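PDB 3PNU: dihydroorotase from Campylobacter jejuni subsp. jejuni, which probably catalyses the reversible cyclisation of N-carbamoyl-L-aspartate to (S)-dihydroorotate in de novo pyrimidine synthesis, using two zinc ions per subunit. Local coordinates for residues His213-Asp219 with Ala236-Lys242; Glu247-Ser251 with Leu292-Ser297. All blocks are in the same frame, centred on the assembly; numbering follows the deposited sequence. Where two conformers were deposited one is given.

Contact 1: residues His213-Asp219 with Ala236-Lys242; sequences HLIITLD and AKRYEDK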
loop_
_atom_site.group_PDB
_atom_site.type_symbol
_atom_site.label_atom_id
_atom_site.label_comp_id
_atom_site.label_asym_id
_atom_site.label_seq_id
_atom_site.Cartn_x
_atom_site.Cartn_y
_atom_site.Cartn_z
ATOM N N HIS A 213 12.755 5.251 -6.196
ATOM C CA HIS A 213 11.777 5.299 -7.278
ATOM C C HIS A 213 12.304 4.821 -8.616
ATOM O O HIS A 213 11.498 4.573 -9.557
ATOM C CB HIS A 213 11.166 6.680 -7.397
ATOM C CG HIS A 213 10.257 7.024 -6.265
ATOM N ND1 HIS A 213 10.560 7.988 -5.332
ATOM C CD2 HIS A 213 9.059 6.507 -5.899
ATOM C CE1 HIS A 213 9.578 8.065 -4.450
ATOM N NE2 HIS A 213 8.655 7.176 -4.771
ATOM N N LEU A 214 13.629 4.700 -8.738
ATOM C CA LEU A 214 14.210 4.166 -9.971
ATOM C C LEU A 214 14.179 2.644 -9.923
ATOM O O LEU A 214 14.348 1.983 -10.941
ATOM C CB LEU A 214 15.669 4.586 -10.134
ATOM C CG LEU A 214 15.924 6.035 -10.505
ATOM C CD1 LEU A 214 17.421 6.348 -10.346
ATOM C CD2 LEU A 214 15.400 6.324 -11.915
ATOM N N ILE A 215 13.952 2.111 -8.720
ATOM C CA ILE A 215 14.024 0.687 -8.473
ATOM C C ILE A 215 12.697 -0.025 -8.161
ATOM O O ILE A 215 12.391 -1.038 -8.781
ATOM C CB ILE A 215 15.012 0.444 -7.301
ATOM C CG1 ILE A 215 16.408 0.980 -7.673
ATOM C CG2 ILE A 215 15.090 -1.035 -6.961
ATOM C CD1 ILE A 215 17.453 0.936 -6.537
ATOM N N ILE A 216 11.914 0.515 -7.227
ATOM C CA ILE A 216 10.682 -0.156 -6.784
ATOM C C ILE A 216 9.370 0.309 -7.442
ATOM O O ILE A 216 9.308 1.385 -8.048
ATOM C CB ILE A 216 10.513 -0.018 -5.246
ATOM C CG1 ILE A 216 10.071 1.390 -4.859
ATOM C CG2 ILE A 216 11.812 -0.407 -4.525
ATOM C CD1 ILE A 216 9.804 1.566 -3.400
ATOM N N THR A 217 8.344 -0.536 -7.326
ATOM C CA THR A 217 6.977 -0.219 -7.758
ATOM C C THR A 217 6.073 -0.558 -6.577
ATOM O O THR A 217 6.534 -1.100 -5.572
ATOM C CB THR A 217 6.482 -1.029 -8.966
ATOM O OG1 THR A 217 6.201 -2.378 -8.566
ATOM C CG2 THR A 217 7.471 -0.991 -10.110
ATOM N N LEU A 218 4.782 -0.250 -6.695
ATOM C CA LEU A 218 3.833 -0.568 -5.623
ATOM C C LEU A 218 3.892 -2.061 -5.232
ATOM O O LEU A 218 3.702 -2.403 -4.073
ATOM C CB LEU A 218 2.399 -0.199 -6.039
ATOM C CG LEU A 218 1.344 -0.278 -4.929
ATOM C CD1 LEU A 218 1.678 0.712 -3.808
ATOM C CD2 LEU A 218 -0.061 -0.020 -5.476
ATOM N N ASP A 219 4.134 -2.937 -6.197
ATOM C CA ASP A 219 4.227 -4.384 -5.921
ATOM C C ASP A 219 5.253 -4.737 -4.829
ATOM O O ASP A 219 5.019 -5.655 -4.046
ATOM C CB ASP A 219 4.536 -5.172 -7.201
ATOM C CG ASP A 219 3.329 -5.335 -8.107
ATOM O OD1 ASP A 219 2.190 -5.105 -7.660
ATOM O OD2 ASP A 219 3.515 -5.715 -9.275
ATOM N N ALA A 236 5.366 4.493 -4.275
ATOM C CA ALA A 236 5.888 3.903 -5.503
ATOM C C ALA A 236 4.661 3.500 -6.334
ATOM O O ALA A 236 3.673 3.003 -5.795
ATOM C CB ALA A 236 6.756 2.708 -5.216
ATOM N N LYS A 237 4.732 3.677 -7.641
ATOM C CA LYS A 237 3.569 3.428 -8.494
ATOM C C LYS A 237 3.720 2.261 -9.474
ATOM O O LYS A 237 4.138 1.181 -9.068
ATOM C CB LYS A 237 3.158 4.763 -9.158
ATOM C CG LYS A 237 2.756 5.802 -8.059
ATOM C CD LYS A 237 2.440 7.138 -8.544
ATOM C CE LYS A 237 2.066 8.056 -7.398
ATOM N NZ LYS A 237 3.153 8.285 -6.441
ATOM N N ARG A 238 3.379 2.463 -10.744
ATOM C CA ARG A 238 3.384 1.387 -11.710
ATOM C C ARG A 238 4.672 1.168 -12.468
ATOM O O ARG A 238 5.580 2.013 -12.474
ATOM C CB ARG A 238 2.260 1.621 -12.729
ATOM C CG ARG A 238 0.877 1.545 -12.132
ATOM C CD ARG A 238 -0.206 1.883 -13.140
ATOM N NE ARG A 238 -1.516 1.636 -12.542
ATOM C CZ ARG A 238 -2.195 0.497 -12.637
ATOM N NH1 ARG A 238 -1.715 -0.530 -13.337
ATOM N NH2 ARG A 238 -3.376 0.384 -12.028
ATOM N N TYR A 239 4.742 0.019 -13.121
ATOM C CA TYR A 239 5.900 -0.354 -13.897
ATOM C C TYR A 239 6.259 0.687 -14.964
ATOM O O TYR A 239 7.423 1.017 -15.130
ATOM C CB TYR A 239 5.673 -1.734 -14.518
ATOM C CG TYR A 239 5.560 -2.855 -13.494
ATOM C CD1 TYR A 239 6.693 -3.502 -13.029
ATOM C CD2 TYR A 239 4.320 -3.267 -12.998
ATOM C CE1 TYR A 239 6.611 -4.526 -12.099
ATOM C CE2 TYR A 239 4.230 -4.295 -12.058
ATOM C CZ TYR A 239 5.386 -4.915 -11.621
ATOM O OH TYR A 239 5.334 -5.937 -10.704
ATOM N N GLU A 240 5.260 1.205 -15.673
ATOM C CA GLU A 240 5.489 2.209 -16.703
ATOM C C GLU A 240 5.922 3.547 -16.105
ATOM O O GLU A 240 6.613 4.341 -16.758
ATOM C CB GLU A 240 4.309 2.327 -17.701
ATOM C CG GLU A 240 2.915 2.118 -17.110
ATOM C CD GLU A 240 2.558 0.630 -16.988
ATOM O OE1 GLU A 240 2.757 -0.136 -17.959
ATOM O OE2 GLU A 240 2.071 0.232 -15.923
ATOM N N ASP A 241 5.558 3.775 -14.854
ATOM C CA ASP A 241 5.971 4.986 -14.178
ATOM C C ASP A 241 7.473 4.902 -13.908
ATOM O O ASP A 241 8.203 5.840 -14.193
ATOM C CB ASP A 241 5.170 5.196 -12.889
ATOM C CG ASP A 241 3.707 5.513 -13.162
ATOM O OD1 ASP A 241 3.425 6.391 -14.013
ATOM O OD2 ASP A 241 2.846 4.896 -12.513
ATOM N N LYS A 242 7.918 3.763 -13.382
ATOM C CA LYS A 242 9.322 3.543 -13.068
ATOM C C LYS A 242 10.180 3.582 -14.316
ATOM O O LYS A 242 11.274 4.144 -14.307
ATOM C CB LYS A 242 9.524 2.196 -12.410
ATOM C CG LYS A 242 10.916 2.012 -11.937
ATOM C CD LYS A 242 11.142 0.701 -11.287
ATOM C CE LYS A 242 11.178 -0.426 -12.268
ATOM N NZ LYS A 242 11.712 -1.614 -11.551
#
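Leu218 N donates to Lys237 O over 2.8 Å; this backbone bond ties the first turn of helix 218-223 to the loop leading into helix 239-250. A second bond comes from a side chain. Lys242, its CG anti to the backbone N (chi1 -173°) and the chain bent at chi3, runs its methylenes past the carbonyls of His213 and Leu214 until NZ reaches Ile215 O at 2.9 Å, from above the carbonyl plane. The ammonium bonds the last of three successive carbonyls, while the methylenes CG and CD lie against the other two. In one of two modelled conformers, Tyr239 OH also points at Asp219 OD2, although the modelled separation is too short to be taken literally; the other carboxylate oxygen, OD1, accepts from Val162 N of the second subunit, which places this end of the contact at the dimer interface.

Both segments belong to loops and helix starts of the TIM barrel of the amidohydrolase superfamily, following strand 205-209. Thr217 occupies the N-cap of helix 218-223, where its OG1 takes a weak bond from Asp219 N.

The apolar contacts centre on two small groups. In the conformer described, one of two modelled for Tyr239 and so less certain, Thr217 CG2 lies over one face of the ring, a CH-pi contact 4.3 Å from the centroid and displaced toward the rim. Ala236 CB meets Ile216 CG1 at 3.6 Å, while its CA approaches the edge of the His213 imidazole. That ring is held at both nitrogens, ND1 by Thr210 and NE2 by Pro234 O.

Contact 2: residues Glu247-Ser251 with Leu292-Ser297; sequences ELAFS and LFKQNS
Phe250 meets Phe293 edge to face: the CD1 side of the Phe250 ring stands over the centre of the Phe293 ring, with the planes at 87° and the centroids 5.3 Å apart. Phe250 CD1 comes within 4.0 Å of Phe293 CZ. The Phe293 ring in turn presents its own edge to the chain of the opposing helix, its CE2 lying 3.5 Å from Ala249 O.

A CH-pi contact occupies one face of the Phe250 ring. Asn296 CB sits 3.6 Å from the centroid, only 18° off the ring normal, with its nearest approach at CE2. Phe250 CG lies anti to its carbonyl carbon (chi1 -60°), an orientation that carries the ring across to the end of helix 285-296, with Asn296 over one face and Phe293 beyond its edge. Looser apolar packing adds Leu292 CD2 against Phe250 CZ and Ala249 CB against Phe293 CZ.

The polar link is made in the C-terminal turns. Ser297 OG donates to Phe250 O, at a modelled distance too short to be exact; the hydroxyl is thereby directed at the last turn of helix 239-250. Phe250 O also accepts from Asn301 ND2 of helix 299-314, a second side-chain donor if the Ser297 bond is as modelled. Such aromatic packing between the C-terminal turns of two helices is part of the helical layer that surrounds the strands of a TIM barrel.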
loop_
_atom_site.group_PDB
_atom_site.type_symbol
_atom_site.label_atom_id
_atom_site.label_comp_id
_atom_site.label_asym_id
_atom_site.label_seq_id
_atom_site.Cartn_x
_atom_site.Cartn_y
_atom_site.Cartn_z
ATOM N N GLU A 247 14.270 6.137 -17.747
ATOM C CA GLU A 247 14.620 6.685 -19.048
ATOM C C GLU A 247 15.160 8.124 -18.908
ATOM O O GLU A 247 16.111 8.498 -19.587
ATOM C CB GLU A 247 13.405 6.585 -19.975
ATOM C CG GLU A 247 13.601 7.005 -21.434
ATOM C CD GLU A 247 13.498 8.520 -21.670
ATOM O OE1 GLU A 247 13.669 8.954 -22.837
ATOM O OE2 GLU A 247 13.230 9.277 -20.704
ATOM N N LEU A 248 14.590 8.921 -18.009
ATOM C CA LEU A 248 15.061 10.295 -17.833
ATOM C C LEU A 248 16.400 10.319 -17.122
ATOM O O LEU A 248 17.303 11.047 -17.508
ATOM C CB LEU A 248 14.055 11.158 -17.061
ATOM C CG LEU A 248 12.729 11.547 -17.730
ATOM C CD1 LEU A 248 11.905 12.392 -16.765
ATOM C CD2 LEU A 248 12.939 12.316 -19.039
ATOM N N ALA A 249 16.519 9.533 -16.067
ATOM C CA ALA A 249 17.756 9.481 -15.307
ATOM C C ALA A 249 18.883 8.880 -16.147
ATOM O O ALA A 249 19.953 9.473 -16.281
ATOM C CB ALA A 249 17.560 8.681 -14.018
ATOM N N PHE A 250 18.633 7.718 -16.737
ATOM C CA PHE A 250 19.672 7.027 -17.516
ATOM C C PHE A 250 20.153 7.808 -18.716
ATOM O O PHE A 250 21.314 7.690 -19.083
ATOM C CB PHE A 250 19.240 5.623 -17.962
ATOM C CG PHE A 250 18.917 4.689 -16.830
ATOM C CD1 PHE A 250 19.585 4.777 -15.625
ATOM C CD2 PHE A 250 18.005 3.665 -17.007
ATOM C CE1 PHE A 250 19.299 3.891 -14.583
ATOM C CE2 PHE A 250 17.727 2.779 -15.976
ATOM C CZ PHE A 250 18.378 2.897 -14.765
ATOM N N SER A 251 19.274 8.599 -19.326
ATOM C CA SER A 251 19.652 9.404 -20.482
ATOM C C SER A 251 20.335 10.707 -20.049
ATOM O O SER A 251 20.809 11.457 -20.883
ATOM C CB SER A 251 18.426 9.763 -21.298
ATOM O OG SER A 251 17.589 10.667 -20.571
ATOM N N LEU A 292 23.525 0.571 -10.865
ATOM C CA LEU A 292 22.421 0.872 -11.783
ATOM C C LEU A 292 22.864 1.468 -13.094
ATOM O O LEU A 292 22.454 1.006 -14.165
ATOM C CB LEU A 292 21.436 1.841 -11.119
ATOM C CG LEU A 292 20.363 1.211 -10.245
ATOM C CD1 LEU A 292 19.727 2.251 -9.332
ATOM C CD2 LEU A 292 19.343 0.535 -11.170
ATOM N N PHE A 293 23.688 2.511 -13.018
ATOM C CA PHE A 293 24.159 3.162 -14.243
ATOM C C PHE A 293 25.073 2.277 -15.107
ATOM O O PHE A 293 25.039 2.404 -16.326
ATOM C CB PHE A 293 24.732 4.561 -13.967
ATOM C CG PHE A 293 23.664 5.615 -13.815
ATOM C CD1 PHE A 293 22.871 5.655 -12.676
ATOM C CD2 PHE A 293 23.437 6.551 -14.831
ATOM C CE1 PHE A 293 21.871 6.610 -12.542
ATOM C CE2 PHE A 293 22.447 7.502 -14.707
ATOM C CZ PHE A 293 21.662 7.537 -13.553
ATOM N N LYS A 294 25.872 1.383 -14.511
ATOM C CA LYS A 294 26.666 0.454 -15.353
ATOM C C LYS A 294 25.751 -0.457 -16.175
ATOM O O LYS A 294 25.918 -0.597 -17.390
ATOM C CB LYS A 294 27.594 -0.444 -14.551
ATOM C CG LYS A 294 28.886 0.187 -14.113
ATOM C CD LYS A 294 29.843 -0.884 -13.558
ATOM C CE LYS A 294 30.297 -1.911 -14.619
ATOM N NZ LYS A 294 31.233 -2.934 -14.040
ATOM N N GLN A 295 24.775 -1.065 -15.502
ATOM C CA GLN A 295 23.859 -1.990 -16.172
ATOM C C GLN A 295 22.985 -1.324 -17.226
ATOM O O GLN A 295 22.678 -1.935 -18.251
ATOM C CB GLN A 295 22.940 -2.681 -15.152
ATOM C CG GLN A 295 23.638 -3.528 -14.065
ATOM C CD GLN A 295 24.345 -4.768 -14.610
ATOM O OE1 GLN A 295 24.235 -5.096 -15.800
ATOM N NE2 GLN A 295 25.075 -5.468 -13.730
ATOM N N ASN A 296 22.597 -0.070 -16.987
ATOM C CA ASN A 296 21.648 0.610 -17.874
ATOM C C ASN A 296 22.086 1.914 -18.520
ATOM O O ASN A 296 21.382 2.425 -19.398
ATOM C CB ASN A 296 20.374 0.900 -17.064
ATOM C CG ASN A 296 19.778 -0.357 -16.436
ATOM O OD1 ASN A 296 19.853 -0.549 -15.224
ATOM N ND2 ASN A 296 19.228 -1.234 -17.265
ATOM N N SER A 297 23.231 2.458 -18.128
ATOM C CA SER A 297 23.621 3.770 -18.648
ATOM C C SER A 297 25.139 3.925 -18.784
ATOM O O SER A 297 25.846 2.939 -18.970
ATOM C CB SER A 297 23.045 4.846 -17.701
ATOM O OG SER A 297 23.024 6.136 -18.287
#

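Overall arrangement
Contact 1 and contact 2 share helix 239-250: residues 236-242 carry its start and residues 247-251 its last turn, with the contact centres about 15 Å apart. They also touch directly. Leu214 CD2 packs on Ala249 CB at 3.8 Å, and Ile215 CD1 meets Leu292 CD1 at the same distance, so residues 213-219 bridge helices 239-250 and 285-296. Contact 1 approaches the metal centre: the side chain of His213 lies about 5 Å from that of the zinc ligand His189, about 6 Å from that of Asp261, and about 9 Å from a bound zinc ion. Contact 2 is remote from the annotated sites, and the second subunit touches contact 1 alone.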